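Local structure of DotU family type IV/VI secretion system protein (Acinetobacter baumannii, 6Y4R) at residues L65-I70 with S88-S93; L37-E42 with D57-F62; E106-L111 with A120-F125. The protein forms the cytoplasmic domain of TssL, a key type VI secretion component that, as in its relatives, probably helps connect the membrane complex to the baseplate. One frame throughout, in Å; residues are numbered along the deposited sequence.

From the N terminus, the first contact met is interaction 2, where helix 27-47 turns back through a short loop and helix 52-71 packs against it. Later along helix 52-71 comes interaction 1, closing the excursion that includes helix 79-85 by binding the start of helix 90-95. Interaction 3 follows, pairing helix 100-114 with helix 119-130. The three closures stand in series; none encloses or crosses another. Helix 52-71 is the common element: it supplies one side of interactions 1 and 2, and its Asp57 and Ala61 touch Phe125 of interaction 3. Interactions 1 and 3 lie on opposite sides of the chain's centre, about 19 Å apart between centres.

Interaction 1: L65-I70 with S88-S93; sequences LIDETI and SPLQLS
Two hydrogen bonds join the carboxylate of Asp67 to the backbone at the start of helix 90-95. Leu90 N donates to the syn lone pair of Asp67 OD1 at 3.1 Å, with an N-H...O angle of 148°. Gln91 N reaches Asp67 OD2 at 2.8 Å, also on the syn side, though 21° out of the carboxylate plane; this bond is the straighter of the two, at 161°. The first torsion of Asp67 sets CG beside its backbone N and opposite the carbonyl carbon, which sends the carboxylate toward helix 90-95. Successive amides of the chain are thus divided between the two oxygens, which limits rotation of the carboxylate about its CB-CG bond. Trp85 NE1 gives a further hydrogen bond to OD1, so that this oxygen has two donors within a buried contact.

Pro89 occupies the N-cap position, where its side chain offers no acceptor for the amides of the first helical turn, which lack a preceding helical carbonyl. Asp67, coming from a different helix, fills that need, and its negative charge would probably be stabilised by the positive end of the helix dipole.

Carbon contacts flank the carboxylate. Pro89 CB lies 3.4 Å from Asp67 OD2, while Gln91 CB is 3.3 Å from the same oxygen. The aliphatic part of Leu90 borders the other oxygen, and farther out Leu90 CD1 meets Ile66 CG2 at 4.2 Å, an apolar touch one residue before the aspartate.

Around this joint, Leu90 also packs on Ile34 and Leu35 of helix 27-47, while Ile66 touches Ile15 of helix 9-19. Gln91 touches Tyr60, Cys63 and Ala64, an earlier part of helix 52-71, so the short helix 90-95 is seated between helices 27-47 and 52-71.

Interaction 2: L37-E42 with D57-F62; sequences LLNRFE and DAKYAF
The Phe41 ring meets Ala58 at its far end, where Phe41 CZ lies 3.5 Å from Ala58 CB; the approach is oblique to the ring. Phe41 CE1 comes within 3.8 Å of Lys59 N, also obliquely, which places this part of the ring beside the backbone of helix 52-71. A chi1 of 157°, which turns CG away from the backbone N, carries the Phe41 ring across to that backbone. The second ring, Phe62, receives a leucine methyl: Leu38 CD2 sits 3.6 Å from Phe62 CD2, again at a slant, and the two side chains cross at an angle.

These contacts belong to an antiparallel helical hairpin, in which helices 27-47 and 52-71 are joined by a short loop. The local axes approach to 10.9 Å and run at 159° to each other. The side chain of Lys59 packs as a knob into a hole formed by Leu38, Asn39, Phe41 and Glu42.

The lysine's aliphatic chain, bent at chi2 and chi3, passes over Leu38, with Lys59 CD 3.8 Å from Leu38 CB. Its ammonium group is directed to the carboxylate of Glu42, probably as a salt bridge, but the modelled atoms are too close for its geometry to be trusted. Asp57, whose side chain leaves its helix away from this contact, forms a salt bridge with Arg118; Ala58, besides meeting Phe41, touches Val124 of helix 119-130.

Interaction 3: E106-L111 with A120-F125; sequences EILEQL and AALEVF
Leu111 is directed onto Phe125 by its torsions: chi1 of -50° sets CG opposite the carbonyl carbon and beside the backbone N, and a nearly extended second torsion then carries CD1 over one face of the ring. This methyl, Leu111 CD1, stands 4.1 Å from the centroid of the Phe125 ring, 25° off the normal, a CH-pi contact displaced toward the rim, where Leu111 CD1 and Phe125 CD1 are 3.7 Å apart. Leu108 takes the other course, its CG lying opposite the backbone N, and this swings its end across to the partner helix. There it touches two residues about one helical turn apart: Leu108 CD1 is 3.6 Å from Leu122 CD1 and 3.7 Å from Phe125 CB.

Ile107 meets the far end of the aromatic side chain, with Ile107 CG2 lying 3.5 Å from Phe125 CZ and obliquely placed against the ring. Nearer its backbone, Leu111 CB packs on Leu122 CB at 3.9 Å, and Leu111 CD1 and CD2 both lie 4.0 Å from Ala121 CB.

Helices 100-114 and 119-130 follow each other in the chain and form an antiparallel helical hairpin, with 139° between their local axes. Phe125 also touches Asp57 and Ala61 of helix 52-71 and meets the ring of Phe104, while Leu122 leans on Val152 and Ile156 of helix 143-159.

With every touching residue buried and no hydrogen bond or ion pair between the segments, the pairing rests on shape, dispersion and removal of hydrocarbon from water.

Interaction 1: L65-I70 with S88-S93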
# COMPACT_ATOMS: atom_id res chain seq x y z
N LEU A 65 1.62 -0.32 -3.19
CA LEU A 65 2.32 0.91 -2.79
C LEU A 65 3.83 0.72 -2.71
O LEU A 65 4.59 1.60 -3.14
CB LEU A 65 1.76 1.40 -1.45
CG LEU A 65 2.55 2.38 -0.59
CD1 LEU A 65 2.56 3.76 -1.20
CD2 LEU A 65 1.92 2.42 0.79
N ILE A 66 4.29 -0.38 -2.11
CA ILE A 66 5.72 -0.67 -2.04
C ILE A 66 6.28 -0.92 -3.44
O ILE A 66 7.41 -0.50 -3.74
CB ILE A 66 5.99 -1.87 -1.11
CG1 ILE A 66 7.49 -2.12 -0.95
CG2 ILE A 66 5.31 -3.14 -1.62
CD1 ILE A 66 8.24 -0.95 -0.43
N ASP A 67 5.49 -1.53 -4.33
CA ASP A 67 6.01 -1.79 -5.67
C ASP A 67 6.27 -0.49 -6.42
O ASP A 67 7.34 -0.32 -7.03
CB ASP A 67 5.04 -2.64 -6.51
CG ASP A 67 5.07 -4.14 -6.16
OD1 ASP A 67 5.93 -4.61 -5.39
OD2 ASP A 67 4.28 -4.90 -6.79
N GLU A 68 5.35 0.48 -6.33
CA GLU A 68 5.50 1.70 -7.13
C GLU A 68 6.48 2.68 -6.51
O GLU A 68 7.13 3.45 -7.23
CB GLU A 68 4.15 2.35 -7.38
CG GLU A 68 4.23 3.82 -7.81
CD GLU A 68 2.87 4.52 -7.92
OE1 GLU A 68 2.02 4.01 -8.67
OE2 GLU A 68 2.64 5.57 -7.27
N THR A 69 6.60 2.67 -5.18
CA THR A 69 7.63 3.47 -4.53
C THR A 69 9.01 3.08 -5.05
O THR A 69 9.85 3.94 -5.34
CB THR A 69 7.54 3.29 -3.01
OG1 THR A 69 6.27 3.75 -2.55
CG2 THR A 69 8.63 4.06 -2.32
N ILE A 70 9.26 1.77 -5.15
CA ILE A 70 10.56 1.26 -5.57
C ILE A 70 10.78 1.50 -7.06
O ILE A 70 11.86 1.95 -7.48
CB ILE A 70 10.68 -0.23 -5.22
CG1 ILE A 70 10.89 -0.38 -3.71
CG2 ILE A 70 11.79 -0.88 -6.05
CD1 ILE A 70 10.84 -1.78 -3.24
N SER A 88 10.34 -10.09 -9.80
CA SER A 88 8.99 -10.44 -9.37
C SER A 88 8.47 -9.35 -8.45
O SER A 88 8.74 -9.39 -7.24
CB SER A 88 8.94 -11.79 -8.66
OG SER A 88 7.58 -12.20 -8.55
N PRO A 89 7.73 -8.39 -8.95
CA PRO A 89 7.08 -7.44 -8.04
C PRO A 89 6.01 -8.14 -7.23
O PRO A 89 5.43 -9.14 -7.66
CB PRO A 89 6.51 -6.36 -8.96
CG PRO A 89 7.09 -6.64 -10.33
CD PRO A 89 7.58 -8.05 -10.37
N LEU A 90 5.77 -7.63 -6.02
CA LEU A 90 4.90 -8.33 -5.08
C LEU A 90 3.44 -8.35 -5.54
O LEU A 90 2.67 -9.24 -5.15
CB LEU A 90 4.99 -7.70 -3.70
CG LEU A 90 6.35 -7.84 -3.03
CD1 LEU A 90 6.36 -7.24 -1.61
CD2 LEU A 90 6.78 -9.29 -3.04
N GLN A 91 3.04 -7.37 -6.35
CA GLN A 91 1.72 -7.42 -6.95
C GLN A 91 1.58 -8.64 -7.83
O GLN A 91 0.54 -9.31 -7.81
CB GLN A 91 1.44 -6.16 -7.76
CG GLN A 91 0.79 -5.03 -6.98
CD GLN A 91 -0.70 -5.31 -6.70
OE1 GLN A 91 -1.45 -5.73 -7.58
NE2 GLN A 91 -1.11 -5.08 -5.46
N LEU A 92 2.65 -8.99 -8.54
CA LEU A 92 2.61 -10.10 -9.48
C LEU A 92 2.86 -11.42 -8.76
O LEU A 92 2.21 -12.43 -9.04
CB LEU A 92 3.66 -9.88 -10.57
CG LEU A 92 3.89 -10.92 -11.65
CD1 LEU A 92 2.74 -10.86 -12.64
CD2 LEU A 92 5.20 -10.72 -12.36
N SER A 93 3.74 -11.38 -7.75
CA SER A 93 4.07 -12.58 -6.99
C SER A 93 2.91 -13.00 -6.09
O SER A 93 2.52 -14.18 -6.10
CB SER A 93 5.37 -12.35 -6.21
OG SER A 93 5.67 -13.40 -5.29

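Interaction 2: L37-E42 with D57-F62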
# COMPACT_ATOMS: atom_id res chain seq x y z
N LEU A 37 6.70 -9.56 7.15
CA LEU A 37 5.87 -8.57 7.83
C LEU A 37 4.43 -8.65 7.37
O LEU A 37 3.53 -8.30 8.14
CB LEU A 37 6.34 -7.15 7.55
CG LEU A 37 7.64 -6.64 8.14
CD1 LEU A 37 7.95 -5.32 7.44
CD2 LEU A 37 7.58 -6.52 9.66
N LEU A 38 4.20 -9.09 6.12
CA LEU A 38 2.82 -9.26 5.66
C LEU A 38 2.17 -10.51 6.24
O LEU A 38 0.96 -10.51 6.49
CB LEU A 38 2.74 -9.27 4.13
CG LEU A 38 3.30 -8.07 3.36
CD1 LEU A 38 3.46 -8.39 1.89
CD2 LEU A 38 2.40 -6.85 3.54
N ASN A 39 2.94 -11.57 6.51
CA ASN A 39 2.38 -12.73 7.20
C ASN A 39 2.16 -12.45 8.68
O ASN A 39 1.13 -12.86 9.24
CB ASN A 39 3.27 -13.95 7.00
CG ASN A 39 3.34 -14.39 5.54
OD1 ASN A 39 4.42 -14.68 5.03
ND2 ASN A 39 2.21 -14.31 4.83
N ARG A 40 3.12 -11.79 9.35
CA ARG A 40 2.88 -11.27 10.70
C ARG A 40 1.60 -10.45 10.75
O ARG A 40 0.76 -10.62 11.64
CB ARG A 40 4.03 -10.38 11.17
CG ARG A 40 5.35 -11.05 11.23
CD ARG A 40 5.92 -11.06 12.61
NE ARG A 40 7.23 -11.68 12.58
CZ ARG A 40 7.82 -12.26 13.62
NH1 ARG A 40 7.21 -12.30 14.80
NH2 ARG A 40 9.03 -12.80 13.48
N PHE A 41 1.47 -9.49 9.83
CA PHE A 41 0.28 -8.65 9.77
C PHE A 41 -0.98 -9.48 9.58
O PHE A 41 -2.01 -9.16 10.17
CB PHE A 41 0.41 -7.62 8.64
CG PHE A 41 -0.90 -7.10 8.13
CD1 PHE A 41 -1.25 -7.31 6.82
CD2 PHE A 41 -1.75 -6.35 8.91
CE1 PHE A 41 -2.45 -6.82 6.31
CE2 PHE A 41 -2.95 -5.86 8.40
CZ PHE A 41 -3.29 -6.09 7.11
N GLU A 42 -0.90 -10.55 8.82
CA GLU A 42 -2.11 -11.32 8.56
C GLU A 42 -2.48 -12.17 9.77
O GLU A 42 -3.58 -12.02 10.32
CB GLU A 42 -1.90 -12.14 7.29
CG GLU A 42 -3.00 -13.02 6.82
CD GLU A 42 -2.80 -13.26 5.33
OE1 GLU A 42 -2.26 -12.34 4.68
OE2 GLU A 42 -3.16 -14.34 4.82
N ASP A 57 -7.39 -6.83 1.43
CA ASP A 57 -7.28 -5.55 0.74
C ASP A 57 -6.24 -4.63 1.36
O ASP A 57 -5.66 -3.83 0.63
CB ASP A 57 -8.63 -4.83 0.68
CG ASP A 57 -9.64 -5.55 -0.20
OD1 ASP A 57 -10.87 -5.37 -0.01
OD2 ASP A 57 -9.19 -6.30 -1.10
N ALA A 58 -5.98 -4.74 2.66
CA ALA A 58 -4.90 -3.97 3.26
C ALA A 58 -3.54 -4.44 2.74
O ALA A 58 -2.70 -3.64 2.32
CB ALA A 58 -4.96 -4.06 4.78
N LYS A 59 -3.33 -5.75 2.72
CA LYS A 59 -2.11 -6.27 2.14
C LYS A 59 -1.99 -5.94 0.65
O LYS A 59 -0.89 -5.67 0.16
CB LYS A 59 -2.02 -7.78 2.38
CG LYS A 59 -1.07 -8.49 1.45
CD LYS A 59 -0.44 -9.68 2.12
CE LYS A 59 -1.27 -10.93 1.96
NZ LYS A 59 -0.85 -11.91 3.01
N TYR A 60 -3.11 -5.95 -0.09
CA TYR A 60 -3.06 -5.63 -1.52
C TYR A 60 -2.60 -4.19 -1.75
O TYR A 60 -1.76 -3.92 -2.62
CB TYR A 60 -4.44 -5.87 -2.16
CG TYR A 60 -4.49 -5.52 -3.64
CD1 TYR A 60 -4.70 -4.21 -4.07
CD2 TYR A 60 -4.33 -6.51 -4.61
CE1 TYR A 60 -4.72 -3.89 -5.41
CE2 TYR A 60 -4.36 -6.20 -5.96
CZ TYR A 60 -4.56 -4.89 -6.36
OH TYR A 60 -4.58 -4.60 -7.71
N ALA A 61 -3.16 -3.26 -0.97
CA ALA A 61 -2.80 -1.85 -1.08
C ALA A 61 -1.35 -1.63 -0.72
O ALA A 61 -0.66 -0.82 -1.35
CB ALA A 61 -3.71 -1.01 -0.17
N PHE A 62 -0.87 -2.31 0.33
CA PHE A 62 0.52 -2.12 0.73
C PHE A 62 1.48 -2.65 -0.34
O PHE A 62 2.54 -2.08 -0.56
CB PHE A 62 0.78 -2.81 2.07
CG PHE A 62 2.22 -2.79 2.50
CD1 PHE A 62 2.67 -1.85 3.41
CD2 PHE A 62 3.14 -3.73 2.01
CE1 PHE A 62 4.00 -1.82 3.82
CE2 PHE A 62 4.48 -3.70 2.41
CZ PHE A 62 4.90 -2.76 3.32

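Interaction 3: E106-L111 with A120-F125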
# COMPACT_ATOMS: atom_id res chain seq x y z
N GLU A 106 -10.60 0.90 -8.00
CA GLU A 106 -11.87 0.16 -7.98
C GLU A 106 -12.21 -0.31 -6.58
O GLU A 106 -13.33 -0.14 -6.10
CB GLU A 106 -11.78 -1.03 -8.93
CG GLU A 106 -11.35 -0.64 -10.32
CD GLU A 106 -11.78 -1.63 -11.39
OE1 GLU A 106 -11.98 -1.21 -12.56
OE2 GLU A 106 -11.87 -2.84 -11.09
N ILE A 107 -11.22 -0.91 -5.89
CA ILE A 107 -11.39 -1.36 -4.50
C ILE A 107 -11.65 -0.16 -3.59
O ILE A 107 -12.43 -0.24 -2.62
CB ILE A 107 -10.17 -2.18 -4.05
CG1 ILE A 107 -9.95 -3.38 -5.01
CG2 ILE A 107 -10.32 -2.62 -2.59
CD1 ILE A 107 -8.70 -4.22 -4.77
N LEU A 108 -11.02 0.97 -3.88
CA LEU A 108 -11.24 2.14 -3.04
C LEU A 108 -12.68 2.61 -3.16
O LEU A 108 -13.31 2.94 -2.15
CB LEU A 108 -10.26 3.25 -3.43
CG LEU A 108 -10.43 4.61 -2.77
CD1 LEU A 108 -9.93 4.53 -1.33
CD2 LEU A 108 -9.66 5.66 -3.53
N GLU A 109 -13.25 2.56 -4.37
CA GLU A 109 -14.63 3.01 -4.56
C GLU A 109 -15.62 2.06 -3.89
O GLU A 109 -16.71 2.50 -3.46
CB GLU A 109 -14.97 3.13 -6.05
CG GLU A 109 -14.03 3.95 -6.92
CD GLU A 109 -14.03 5.43 -6.60
OE1 GLU A 109 -14.84 5.88 -5.78
OE2 GLU A 109 -13.18 6.17 -7.15
N GLN A 110 -15.28 0.77 -3.81
CA GLN A 110 -16.11 -0.18 -3.07
C GLN A 110 -16.11 0.13 -1.58
O GLN A 110 -17.15 -0.01 -0.92
CB GLN A 110 -15.63 -1.61 -3.29
CG GLN A 110 -15.66 -2.09 -4.72
CD GLN A 110 -15.09 -3.51 -4.86
OE1 GLN A 110 -13.91 -3.72 -5.18
NE2 GLN A 110 -15.96 -4.50 -4.61
N LEU A 111 -14.95 0.55 -1.02
CA LEU A 111 -14.84 0.81 0.42
C LEU A 111 -15.44 2.15 0.81
O LEU A 111 -15.97 2.28 1.92
CB LEU A 111 -13.40 0.78 0.89
CG LEU A 111 -12.51 -0.38 0.53
CD1 LEU A 111 -11.02 -0.05 0.90
CD2 LEU A 111 -13.11 -1.58 1.25
N ALA A 120 -11.92 0.30 8.45
CA ALA A 120 -10.54 -0.09 8.76
C ALA A 120 -9.75 -0.29 7.48
O ALA A 120 -8.61 0.17 7.36
CB ALA A 120 -10.50 -1.35 9.63
N ALA A 121 -10.34 -0.98 6.49
CA ALA A 121 -9.67 -1.11 5.20
C ALA A 121 -9.49 0.24 4.53
O ALA A 121 -8.43 0.51 3.94
CB ALA A 121 -10.47 -2.04 4.28
N LEU A 122 -10.48 1.12 4.64
CA LEU A 122 -10.43 2.36 3.87
C LEU A 122 -9.40 3.33 4.44
O LEU A 122 -8.82 4.11 3.69
CB LEU A 122 -11.83 2.98 3.76
CG LEU A 122 -12.05 4.38 3.20
CD1 LEU A 122 -11.91 4.34 1.68
CD2 LEU A 122 -13.43 4.85 3.56
N GLU A 123 -9.14 3.25 5.75
CA GLU A 123 -8.07 4.04 6.35
C GLU A 123 -6.69 3.67 5.80
O GLU A 123 -5.81 4.52 5.69
CB GLU A 123 -8.09 3.83 7.86
CG GLU A 123 -8.89 4.84 8.67
CD GLU A 123 -9.32 4.28 10.01
OE1 GLU A 123 -9.08 3.08 10.23
OE2 GLU A 123 -9.80 5.04 10.90
N VAL A 124 -6.49 2.38 5.48
CA VAL A 124 -5.26 1.91 4.85
C VAL A 124 -5.13 2.46 3.43
O VAL A 124 -4.06 2.94 3.03
CB VAL A 124 -5.20 0.36 4.88
CG1 VAL A 124 -4.09 -0.18 3.99
CG2 VAL A 124 -4.99 -0.15 6.31
N PHE A 125 -6.21 2.37 2.63
CA PHE A 125 -6.11 2.86 1.25
C PHE A 125 -5.87 4.36 1.19
O PHE A 125 -5.17 4.83 0.29
CB PHE A 125 -7.36 2.53 0.45
CG PHE A 125 -7.35 1.16 -0.18
CD1 PHE A 125 -7.34 0.02 0.59
CD2 PHE A 125 -7.32 1.02 -1.57
CE1 PHE A 125 -7.34 -1.23 -0.01
CE2 PHE A 125 -7.30 -0.22 -2.15
CZ PHE A 125 -7.32 -1.35 -1.38